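Nitroreductase (Bacteroides fragilis NCTC 9343, PDB 3EK3) binds flavin mononucleotide and probably works as an NAD(P)H-dependent oxidoreductase of the nitroreductase family, with two copies in the assembly. Local coordinates at residues 8-13 with 123-128; 28-33 with 53-58; 100-105 with 111-116; 139-144 with 158-163. All blocks are in the same frame, centred on the assembly; numbering follows the deposited sequence.

Contact 1 of 4, residues 8-13 with 123-128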
loop_
_atom_site.group_PDB
_atom_site.type_symbol
_atom_site.label_atom_id
_atom_site.label_comp_id
_atom_site.label_asym_id
_atom_site.label_seq_id
_atom_site.Cartn_x
_atom_site.Cartn_y
_atom_site.Cartn_z
ATOM N N LEU A 8 -8.816 3.305 -13.814
ATOM C CA LEU A 8 -9.333 1.974 -13.574
ATOM C C LEU A 8 -8.665 0.944 -14.472
ATOM O O LEU A 8 -8.332 -0.158 -14.030
ATOM C CB LEU A 8 -10.834 1.988 -13.745
ATOM C CG LEU A 8 -11.636 2.865 -12.760
ATOM C CD1 LEU A 8 -13.105 2.819 -13.056
ATOM C CD2 LEU A 8 -11.369 2.411 -11.303
ATOM N N GLU A 9 -8.468 1.295 -15.738
ATOM C CA GLU A 9 -7.832 0.369 -16.663
ATOM C C GLU A 9 -6.354 0.161 -16.325
ATOM O O GLU A 9 -5.848 -0.958 -16.468
ATOM C CB GLU A 9 -8.032 0.797 -18.117
ATOM C CG GLU A 9 -9.487 0.647 -18.583
ATOM C CD GLU A 9 -10.049 -0.767 -18.383
ATOM O OE1 GLU A 9 -9.452 -1.738 -18.886
ATOM O OE2 GLU A 9 -11.091 -0.904 -17.720
ATOM N N THR A 10 -5.679 1.207 -15.861
ATOM C CA THR A 10 -4.263 1.117 -15.519
ATOM C C THR A 10 -4.132 0.242 -14.289
ATOM O O THR A 10 -3.272 -0.602 -14.227
ATOM C CB THR A 10 -3.649 2.497 -15.247
ATOM O OG1 THR A 10 -3.793 3.317 -16.433
ATOM C CG2 THR A 10 -2.180 2.394 -14.865
ATOM N N ILE A 11 -5.067 0.393 -13.370
ATOM C CA ILE A 11 -5.067 -0.443 -12.162
ATOM C C ILE A 11 -5.196 -1.944 -12.518
ATOM O O ILE A 11 -4.460 -2.778 -11.982
ATOM C CB ILE A 11 -6.185 -0.007 -11.189
ATOM C CG1 ILE A 11 -5.747 1.272 -10.437
ATOM C CG2 ILE A 11 -6.521 -1.118 -10.201
ATOM C CD1 ILE A 11 -6.855 1.979 -9.628
ATOM N N LYS A 12 -6.141 -2.295 -13.381
ATOM C CA LYS A 12 -6.275 -3.677 -13.857
ATOM C C LYS A 12 -5.094 -4.156 -14.687
ATOM O O LYS A 12 -4.794 -5.346 -14.679
ATOM C CB LYS A 12 -7.561 -3.856 -14.656
ATOM C CG LYS A 12 -8.827 -3.746 -13.847
ATOM C CD LYS A 12 -9.993 -3.622 -14.829
ATOM C CE LYS A 12 -11.292 -4.026 -14.250
ATOM N NZ LYS A 12 -12.366 -4.043 -15.312
ATOM N N ALA A 13 -4.426 -3.247 -15.398
ATOM C CA ALA A 13 -3.353 -3.627 -16.326
ATOM C C ALA A 13 -2.006 -3.811 -15.631
ATOM O O ALA A 13 -1.123 -4.473 -16.180
ATOM C CB ALA A 13 -3.219 -2.612 -17.444
ATOM N N ALA A 123 1.969 4.572 -11.602
ATOM C CA ALA A 123 2.669 5.594 -12.361
ATOM C C ALA A 123 3.493 4.925 -13.488
ATOM O O ALA A 123 3.453 5.353 -14.634
ATOM C CB ALA A 123 3.557 6.397 -11.433
ATOM N N ALA A 124 4.259 3.899 -13.137
ATOM C CA ALA A 124 5.103 3.201 -14.113
ATOM C C ALA A 124 4.250 2.602 -15.212
ATOM O O ALA A 124 4.536 2.778 -16.391
ATOM C CB ALA A 124 5.918 2.131 -13.433
ATOM N N THR A 125 3.172 1.913 -14.839
ATOM C CA THR A 125 2.299 1.297 -15.839
ATOM C C THR A 125 1.758 2.362 -16.774
ATOM O O THR A 125 1.713 2.149 -17.987
ATOM C CB THR A 125 1.156 0.505 -15.183
ATOM O OG1 THR A 125 1.694 -0.540 -14.373
ATOM C CG2 THR A 125 0.257 -0.123 -16.257
ATOM N N SER A 126 1.355 3.507 -16.226
ATOM C CA SER A 126 0.776 4.572 -17.083
ATOM C C SER A 126 1.771 5.141 -18.082
ATOM O O SER A 126 1.358 5.765 -19.054
ATOM C CB SER A 126 0.210 5.716 -16.244
ATOM O OG SER A 126 1.255 6.549 -15.789
ATOM N N LEU A 127 3.058 4.901 -17.859
ATOM C CA LEU A 127 4.146 5.372 -18.714
ATOM C C LEU A 127 4.788 4.280 -19.586
ATOM O O LEU A 127 5.827 4.506 -20.231
ATOM C CB LEU A 127 5.194 6.023 -17.829
ATOM C CG LEU A 127 4.750 7.296 -17.093
ATOM C CD1 LEU A 127 5.742 7.627 -15.959
ATOM C CD2 LEU A 127 4.602 8.476 -18.015
ATOM N N GLY A 128 4.165 3.104 -19.614
ATOM C CA GLY A 128 4.705 1.938 -20.320
ATOM C C GLY A 128 5.930 1.260 -19.744
ATOM O O GLY A 128 6.616 0.506 -20.436
#

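Contact 2 of 4, residues 28-33 with 53-58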
loop_
_atom_site.group_PDB
_atom_site.type_symbol
_atom_site.label_atom_id
_atom_site.label_comp_id
_atom_site.label_asym_id
_atom_site.label_seq_id
_atom_site.Cartn_x
_atom_site.Cartn_y
_atom_site.Cartn_z
ATOM N N ASP A 28 13.016 11.606 -16.873
ATOM C CA ASP A 28 11.724 12.265 -16.625
ATOM C C ASP A 28 10.676 11.270 -16.097
ATOM O O ASP A 28 9.920 11.587 -15.144
ATOM C CB ASP A 28 11.211 13.104 -17.825
ATOM C CG ASP A 28 10.969 12.288 -19.113
ATOM O OD1 ASP A 28 11.308 11.089 -19.183
ATOM O OD2 ASP A 28 10.452 12.888 -20.096
ATOM N N ASP A 29 10.663 10.058 -16.660
ATOM C CA ASP A 29 9.760 8.993 -16.179
ATOM C C ASP A 29 10.109 8.573 -14.770
ATOM O O ASP A 29 9.223 8.414 -13.938
ATOM C CB ASP A 29 9.795 7.778 -17.096
ATOM C CG ASP A 29 9.149 8.050 -18.459
ATOM O OD1 ASP A 29 8.419 9.045 -18.598
ATOM O OD2 ASP A 29 9.370 7.259 -19.390
ATOM N N LEU A 30 11.393 8.417 -14.488
ATOM C CA LEU A 30 11.794 8.035 -13.139
ATOM C C LEU A 30 11.320 9.109 -12.182
ATOM O O LEU A 30 10.706 8.785 -11.187
ATOM C CB LEU A 30 13.297 7.824 -13.032
ATOM C CG LEU A 30 13.774 7.524 -11.619
ATOM C CD1 LEU A 30 13.086 6.252 -11.092
ATOM C CD2 LEU A 30 15.294 7.413 -11.588
ATOM N N ASN A 31 11.541 10.390 -12.500
ATOM C CA ASN A 31 11.091 11.465 -11.595
ATOM C C ASN A 31 9.570 11.471 -11.361
ATOM O O ASN A 31 9.110 11.659 -10.244
ATOM C CB ASN A 31 11.517 12.831 -12.107
ATOM C CG ASN A 31 13.011 13.065 -11.969
ATOM O OD1 ASN A 31 13.639 12.597 -11.023
ATOM N ND2 ASN A 31 13.570 13.848 -12.889
ATOM N N ALA A 32 8.816 11.229 -12.418
ATOM C CA ALA A 32 7.344 11.166 -12.338
ATOM C C ALA A 32 6.897 10.016 -11.458
ATOM O O ALA A 32 5.935 10.150 -10.684
ATOM C CB ALA A 32 6.741 11.001 -13.721
ATOM N N ILE A 33 7.575 8.878 -11.590
ATOM C CA ILE A 33 7.255 7.688 -10.785
ATOM C C ILE A 33 7.596 7.923 -9.304
ATOM O O ILE A 33 6.805 7.615 -8.420
ATOM C CB ILE A 33 8.030 6.454 -11.318
ATOM C CG1 ILE A 33 7.468 6.011 -12.672
ATOM C CG2 ILE A 33 7.982 5.297 -10.354
ATOM C CD1 ILE A 33 8.389 5.040 -13.451
ATOM N N ALA A 53 16.509 5.508 -5.267
ATOM C CA ALA A 53 16.444 4.965 -6.606
ATOM C C ALA A 53 17.850 4.625 -7.078
ATOM O O ALA A 53 18.668 5.508 -7.302
ATOM C CB ALA A 53 15.763 5.947 -7.571
ATOM N N VAL A 54 18.137 3.338 -7.219
ATOM C CA VAL A 54 19.445 2.887 -7.644
ATOM C C VAL A 54 19.380 2.496 -9.119
ATOM O O VAL A 54 18.695 1.543 -9.476
ATOM C CB VAL A 54 19.943 1.692 -6.816
ATOM C CG1 VAL A 54 21.383 1.276 -7.241
ATOM C CG2 VAL A 54 19.901 2.039 -5.333
ATOM N N CYS A 55 20.109 3.247 -9.950
ATOM C CA CYS A 55 20.071 3.110 -11.392
ATOM C C CYS A 55 21.371 2.573 -11.974
ATOM O O CYS A 55 21.555 2.569 -13.165
ATOM C CB CYS A 55 19.798 4.474 -11.984
ATOM S SG CYS A 55 18.268 5.201 -11.404
ATOM N N ASN A 56 22.257 2.096 -11.121
ATOM C CA ASN A 56 23.593 1.735 -11.544
ATOM C C ASN A 56 23.717 0.211 -11.496
ATOM O O ASN A 56 23.575 -0.399 -10.445
ATOM C CB ASN A 56 24.566 2.413 -10.582
ATOM C CG ASN A 56 26.001 2.247 -10.984
ATOM O OD1 ASN A 56 26.508 1.140 -11.050
ATOM N ND2 ASN A 56 26.661 3.357 -11.272
ATOM N N THR A 57 23.958 -0.402 -12.644
ATOM C CA THR A 57 23.991 -1.857 -12.743
ATOM C C THR A 57 25.030 -2.481 -11.858
ATOM O O THR A 57 24.736 -3.492 -11.216
ATOM C CB THR A 57 24.186 -2.300 -14.188
ATOM O OG1 THR A 57 23.034 -1.888 -14.928
ATOM C CG2 THR A 57 24.308 -3.809 -14.302
ATOM N N VAL A 58 26.211 -1.867 -11.759
ATOM C CA VAL A 58 27.273 -2.409 -10.893
ATOM C C VAL A 58 26.818 -2.443 -9.450
ATOM O O VAL A 58 27.001 -3.440 -8.763
ATOM C CB VAL A 58 28.599 -1.602 -10.978
ATOM C CG1 VAL A 58 29.583 -2.102 -9.929
ATOM C CG2 VAL A 58 29.212 -1.699 -12.352
#

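Contact 3 of 4, residues 100-105 with 111-116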
loop_
_atom_site.group_PDB
_atom_site.type_symbol
_atom_site.label_atom_id
_atom_site.label_comp_id
_atom_site.label_asym_id
_atom_site.label_seq_id
_atom_site.Cartn_x
_atom_site.Cartn_y
_atom_site.Cartn_z
ATOM N N VAL A 100 12.516 1.328 -0.871
ATOM C CA VAL A 100 11.534 2.156 -0.150
ATOM C C VAL A 100 11.682 1.793 1.332
ATOM O O VAL A 100 11.435 0.663 1.737
ATOM C CB VAL A 100 10.092 1.999 -0.690
ATOM C CG1 VAL A 100 9.109 2.932 0.093
ATOM C CG2 VAL A 100 9.999 2.362 -2.222
ATOM N N SER A 101 12.108 2.774 2.135
ATOM C CA SER A 101 12.452 2.521 3.544
ATOM C C SER A 101 11.643 3.448 4.444
ATOM O O SER A 101 11.122 4.427 3.989
ATOM C CB SER A 101 13.943 2.727 3.790
ATOM O OG SER A 101 14.377 4.063 3.562
ATOM N N ASN A 102 11.583 3.132 5.732
ATOM C CA ASN A 102 10.883 3.991 6.681
ATOM C C ASN A 102 11.453 3.713 8.030
ATOM O O ASN A 102 12.011 2.651 8.244
ATOM C CB ASN A 102 9.370 3.698 6.641
ATOM C CG ASN A 102 8.490 4.881 7.130
ATOM O OD1 ASN A 102 8.979 5.926 7.549
ATOM N ND2 ASN A 102 7.173 4.678 7.099
ATOM N N GLU A 103 11.293 4.664 8.947
ATOM C CA GLU A 103 11.589 4.396 10.337
ATOM C C GLU A 103 10.501 3.477 10.872
ATOM O O GLU A 103 9.337 3.562 10.509
ATOM C CB GLU A 103 11.703 5.696 11.129
ATOM C CG GLU A 103 10.458 6.506 11.215
ATOM C CD GLU A 103 10.657 7.823 12.012
ATOM O OE1 GLU A 103 11.675 8.539 11.783
ATOM O OE2 GLU A 103 9.772 8.110 12.852
ATOM N N PRO A 104 10.890 2.545 11.728
ATOM C CA PRO A 104 9.960 1.567 12.238
ATOM C C PRO A 104 9.167 1.997 13.499
ATOM O O PRO A 104 8.456 1.181 14.077
ATOM C CB PRO A 104 10.877 0.396 12.520
ATOM C CG PRO A 104 12.145 1.049 12.976
ATOM C CD PRO A 104 12.277 2.254 12.127
ATOM N N LYS A 105 9.211 3.276 13.835
ATOM C CA LYS A 105 8.557 3.823 15.028
ATOM C C LYS A 105 7.065 3.487 15.107
ATOM O O LYS A 105 6.583 3.061 16.142
ATOM C CB LYS A 105 8.746 5.338 15.047
ATOM C CG LYS A 105 8.242 6.041 16.310
ATOM C CD LYS A 105 8.616 7.537 16.359
ATOM C CE LYS A 105 10.141 7.785 16.261
ATOM N NZ LYS A 105 10.474 9.221 16.437
HETATM N N MSE A 111 2.893 0.004 5.905
HETATM C CA MSE A 111 1.755 0.365 5.079
HETATM C C MSE A 111 1.958 1.707 4.412
HETATM O O MSE A 111 1.577 1.878 3.225
HETATM C CB MSE A 111 0.444 0.284 5.892
HETATM C CG MSE A 111 0.164 -1.123 6.404
HETATM SE SE MSE A 111 -1.626 -1.416 7.027
HETATM C CE MSE A 111 -1.618 0.024 8.291
ATOM N N ASP A 112 2.578 2.680 5.080
ATOM C CA ASP A 112 2.978 3.901 4.351
ATOM C C ASP A 112 3.734 3.509 3.073
ATOM O O ASP A 112 3.451 3.990 1.995
ATOM C CB ASP A 112 3.955 4.763 5.168
ATOM C CG ASP A 112 3.315 5.539 6.308
ATOM O OD1 ASP A 112 2.098 5.465 6.547
ATOM O OD2 ASP A 112 4.099 6.251 6.970
ATOM N N CYS A 113 4.755 2.685 3.241
ATOM C CA CYS A 113 5.633 2.299 2.139
ATOM C C CYS A 113 4.878 1.609 1.032
ATOM O O CYS A 113 5.130 1.878 -0.130
ATOM C CB CYS A 113 6.760 1.397 2.614
ATOM S SG CYS A 113 7.912 2.270 3.704
ATOM N N ALA A 114 3.943 0.723 1.404
ATOM C CA ALA A 114 3.157 -0.015 0.406
ATOM C C ALA A 114 2.300 0.937 -0.404
ATOM O O ALA A 114 2.114 0.767 -1.654
ATOM C CB ALA A 114 2.294 -1.108 1.104
ATOM N N CYS A 115 1.756 1.955 0.268
ATOM C CA CYS A 115 0.967 2.961 -0.487
ATOM C C CYS A 115 1.815 3.674 -1.531
ATOM O O CYS A 115 1.388 3.878 -2.671
ATOM C CB CYS A 115 0.315 3.970 0.437
ATOM S SG CYS A 115 -1.036 3.318 1.442
ATOM N N ALA A 116 3.000 4.092 -1.127
ATOM C CA ALA A 116 3.971 4.750 -2.004
ATOM C C ALA A 116 4.314 3.817 -3.172
ATOM O O ALA A 116 4.322 4.212 -4.348
ATOM C CB ALA A 116 5.254 5.126 -1.185
#

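Contact 4 of 4, residues 139-144 with 158-163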
loop_
_atom_site.group_PDB
_atom_site.type_symbol
_atom_site.label_atom_id
_atom_site.label_comp_id
_atom_site.label_asym_id
_atom_site.label_seq_id
_atom_site.Cartn_x
_atom_site.Cartn_y
_atom_site.Cartn_z
ATOM N N THR A 139 13.886 -8.842 5.155
ATOM C CA THR A 139 14.463 -9.707 6.201
ATOM C C THR A 139 15.991 -9.684 6.197
ATOM O O THR A 139 16.635 -10.246 7.121
ATOM C CB THR A 139 14.027 -11.146 6.035
ATOM O OG1 THR A 139 14.427 -11.587 4.746
ATOM C CG2 THR A 139 12.522 -11.278 6.205
ATOM N N THR A 140 16.576 -9.007 5.226
ATOM C CA THR A 140 18.035 -8.957 5.098
ATOM C C THR A 140 18.671 -7.582 5.368
ATOM O O THR A 140 19.900 -7.493 5.478
ATOM C CB THR A 140 18.525 -9.443 3.692
ATOM O OG1 THR A 140 18.036 -8.563 2.654
ATOM C CG2 THR A 140 18.161 -10.905 3.442
ATOM N N CYS A 141 17.863 -6.518 5.440
ATOM C CA CYS A 141 18.405 -5.165 5.579
ATOM C C CYS A 141 19.262 -4.911 6.829
ATOM O O CYS A 141 20.055 -3.981 6.831
ATOM C CB CYS A 141 17.304 -4.100 5.448
ATOM S SG CYS A 141 16.039 -4.122 6.761
ATOM N N ASP A 142 19.112 -5.727 7.867
ATOM C CA ASP A 142 19.939 -5.600 9.052
ATOM C C ASP A 142 21.106 -6.569 9.075
ATOM O O ASP A 142 21.892 -6.570 10.031
ATOM C CB ASP A 142 19.090 -5.736 10.316
ATOM C CG ASP A 142 18.214 -4.499 10.568
ATOM O OD1 ASP A 142 18.548 -3.403 10.058
ATOM O OD2 ASP A 142 17.201 -4.620 11.276
ATOM N N ASP A 143 21.279 -7.380 8.035
ATOM C CA ASP A 143 22.527 -8.137 7.920
ATOM C C ASP A 143 23.657 -7.108 7.808
ATOM O O ASP A 143 23.545 -6.125 7.089
ATOM C CB ASP A 143 22.498 -9.072 6.700
ATOM C CG ASP A 143 23.850 -9.681 6.391
ATOM O OD1 ASP A 143 24.656 -9.053 5.689
ATOM O OD2 ASP A 143 24.106 -10.812 6.858
ATOM N N PRO A 144 24.733 -7.298 8.560
ATOM C CA PRO A 144 25.798 -6.291 8.597
ATOM C C PRO A 144 26.330 -5.867 7.230
ATOM O O PRO A 144 26.486 -4.667 6.979
ATOM C CB PRO A 144 26.889 -6.975 9.407
ATOM C CG PRO A 144 26.125 -7.943 10.297
ATOM C CD PRO A 144 24.987 -8.425 9.480
ATOM N N ASN A 158 18.567 4.459 10.371
ATOM C CA ASN A 158 17.464 4.182 11.287
ATOM C C ASN A 158 16.210 3.669 10.586
ATOM O O ASN A 158 15.167 3.534 11.214
ATOM C CB ASN A 158 17.117 5.455 12.092
ATOM C CG ASN A 158 16.476 6.517 11.241
ATOM O OD1 ASN A 158 16.957 6.826 10.163
ATOM N ND2 ASN A 158 15.362 7.060 11.706
ATOM N N HIS A 159 16.308 3.400 9.290
ATOM C CA HIS A 159 15.178 2.896 8.528
ATOM C C HIS A 159 15.289 1.409 8.366
ATOM O O HIS A 159 16.397 0.855 8.340
ATOM C CB HIS A 159 15.172 3.523 7.146
ATOM C CG HIS A 159 14.541 4.878 7.094
ATOM N ND1 HIS A 159 14.029 5.415 5.927
ATOM C CD2 HIS A 159 14.344 5.803 8.065
ATOM C CE1 HIS A 159 13.538 6.616 6.188
ATOM N NE2 HIS A 159 13.719 6.874 7.479
ATOM N N LYS A 160 14.147 0.758 8.227
ATOM C CA LYS A 160 14.097 -0.598 7.704
ATOM C C LYS A 160 13.579 -0.518 6.290
ATOM O O LYS A 160 12.949 0.459 5.909
ATOM C CB LYS A 160 13.152 -1.458 8.529
ATOM C CG LYS A 160 13.479 -1.518 10.010
ATOM C CD LYS A 160 14.936 -1.814 10.285
ATOM C CE LYS A 160 15.175 -2.009 11.781
ATOM N NZ LYS A 160 16.618 -1.979 12.076
ATOM N N VAL A 161 13.859 -1.547 5.490
ATOM C CA VAL A 161 13.429 -1.544 4.093
ATOM C C VAL A 161 12.132 -2.351 4.051
ATOM O O VAL A 161 12.146 -3.543 4.348
ATOM C CB VAL A 161 14.485 -2.173 3.154
ATOM C CG1 VAL A 161 13.948 -2.250 1.734
ATOM C CG2 VAL A 161 15.774 -1.319 3.168
ATOM N N TYR A 162 11.010 -1.701 3.733
ATOM C CA TYR A 162 9.708 -2.379 3.684
ATOM C C TYR A 162 9.349 -2.972 2.294
ATOM O O TYR A 162 8.571 -3.948 2.209
ATOM C CB TYR A 162 8.641 -1.417 4.197
ATOM C CG TYR A 162 8.815 -1.215 5.697
ATOM C CD1 TYR A 162 8.279 -2.121 6.592
ATOM C CD2 TYR A 162 9.544 -0.139 6.207
ATOM C CE1 TYR A 162 8.489 -1.964 7.991
ATOM C CE2 TYR A 162 9.756 0.014 7.569
ATOM C CZ TYR A 162 9.222 -0.881 8.459
ATOM O OH TYR A 162 9.408 -0.732 9.829
ATOM N N GLY A 163 9.844 -2.371 1.222
ATOM C CA GLY A 163 9.737 -2.993 -0.094
ATOM C C GLY A 163 10.577 -2.273 -1.127
ATOM O O GLY A 163 11.049 -1.160 -0.873
#

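Contact 1 of 4, residues 8-13 with 123-128
The C-terminal end of helix 109-126 rests here against helix 6-13, with T10 and T125 meeting through their methyl groups. The closest approach is methyl to methyl, T10 CG2 to T125 CG2 at 3.8 Å. T10 CG2 is also 3.8 Å from T125 CB. The two side chains run past each other in opposite directions. Each threonine has its methyl anti to the backbone N and its hydroxyl anti to the carbonyl carbon (chi1 -60° in T10, -61° in T125). This leaves the methyls to do the touching. Both hydroxyls bond back into their own helices, T10 OG1 with E6 O and T125 OG1 with F121 O. No hydrogen bond crosses between 8-13 and 123-128. This is the end of the long helix: G128, with positive phi, is the C-prime residue of a Schellman motif, in which I129 N bonds to A124 O and G128 N to T125 O. S126 lies next to T10, its CB 4.3 Å from T10 CG2. Its OG donates to A123 O at 2.8 Å, tilted 26° from the carbonyl plane, and OG is also hydrogen-bonded to ND2 of N5 of the second subunit. A13 CB approaches T125 CG2 loosely, at 4.4 Å. T125 also touches R14, an FMN-binding residue.

Contact 2 of 4, residues 28-33 with 53-58
A53 is the first residue of 53-58 to meet the helix. It lies on strand 50-54, and its CB comes to 4.3 Å from L30 CD2. V54 follows with its side chain turned away from 28-33, packed on I99 of the neighbouring strand 96-102. C55 then leaves the strand and faces the helix again. Its SG touches L30 CD2 at 3.7 Å, the closest approach between the two segments. Within 28-33, L30 alone meets both A53 and C55, and a single methyl does so. Its CG is anti to the backbone N (chi1 176°), which carries the branch out from the helix. L30 also packs on I25 and on L167 of strand 160-168. Next, N56 takes the N-cap position of helix 57-72: its OD1 accepts from K59 N, and its ND2 bonds to E190 O of the second subunit. The touches are methyl to methyl and methyl to sulfur; no hydrogen bond joins 28-33 to 53-58. Helix 27-38 thus packs on the end of strand 50-54 and the turn after it, in the alpha+beta nitroreductase fold. Strand 50-54 is an outermost strand of this chain's antiparallel sheet, which a parallel strand of the second subunit extends.

Contact 3 of 4, residues 100-105 with 111-116
N102 ND2 has two acceptors, A109 O just before the helix segment and D112 OD2 on it. The bond to D112 OD2 is weak, 3.5 Å long with an N-H...O angle of 139°. The two side chains meet at about a right angle, and the amide and carboxylate planes are 30° apart. The other ends of both groups are held too. N102 OD1 bonds to T48 OG1 and accepts weakly from E103 N at 3.0 Å. D112 OD1 accepts from G43 N. Beside this polar pair lies C113. Its SG approaches N102 CB at 3.6 Å. C113 CB meets V100 CG1 at 3.8 Å, and the same methyl is 3.9 Å from C113 SG. C113 therefore fits between V100 and N102, two residues apart on strand 96-102. Helix 109-126 packs on that strand with the axes of the short segments 8.4 Å apart at 154°, close to antiparallel. All the touching residues are buried, and D112 touches the bound FMN. G43 N is the main partner of the D112 carboxylate, at OD1, and N102 ND2 adds only a weak bond at OD2. Together they probably limit the rotation of the carboxylate next to the flavin.

Contact 4 of 4, residues 139-144 with 158-163
C141 packs closely against the strand at V161, while D142 and K160 pair on the more exposed side. On the packed side, C141 CB lies 3.9 Å from V161 CG2. C141 SG sits between its own backbone N and carbonyl carbon (chi1 65°), a position that turns the sulfur to the strand backbone. There V161 N donates a weak hydrogen bond to C141 SG, 3.6 Å long but nearly straight at 171°. The sulfur also lies 4.1 Å from K160 CA. C141 and V161 are both buried, and L150 of helix 144-153 touches each of them.

The loop that carries C141 makes a type I beta turn from T140 to D143, closed by D143 N to T140 O at 2.9 Å. It leads into helix 144-153, which D143 caps: D143 OD1 accepts from V146 N. The partner strand, 160-168, belongs to the antiparallel sheet. Y162 and G163 form a classic beta bulge opposite V100.

On the outer side the join is ionic. K160 NZ reaches D142 OD2 at 2.8 Å, on the syn side of the carboxylate and 19° out of its plane. A weaker bond runs from K160 NZ to D142 OD1 at 3.1 Å. The two side chains cross at about a right angle, and the lysine chain bends at chi2 to bring its end to the acid. D142 OD1 has a second cationic partner in R147, whose guanidinium also bonds to C141 O and H159 O.

In the fold
Contacts 3 and 4 adjoin on neighbouring strands, with centres 12 Å apart. They are joined by S101 OG to H159 ND1 (2.7 Å) and by N102 O to K160 N (2.9 Å), both probable hydrogen bonds. Contacts 1 and 3 share helix 109-126, but their centres are 22 Å apart and they do not touch. Contact 2 meets contact 1 where I33 CD1 packs on A124 CB at 3.8 Å, and it reaches the same sheet as contacts 3 and 4. Contact 3 is nearest the flavin: the D112 side chain is about 4 Å from FMN, against about 9 Å from the T125 side chain and about 11 Å from that of V161. All four contacts also touch the second subunit.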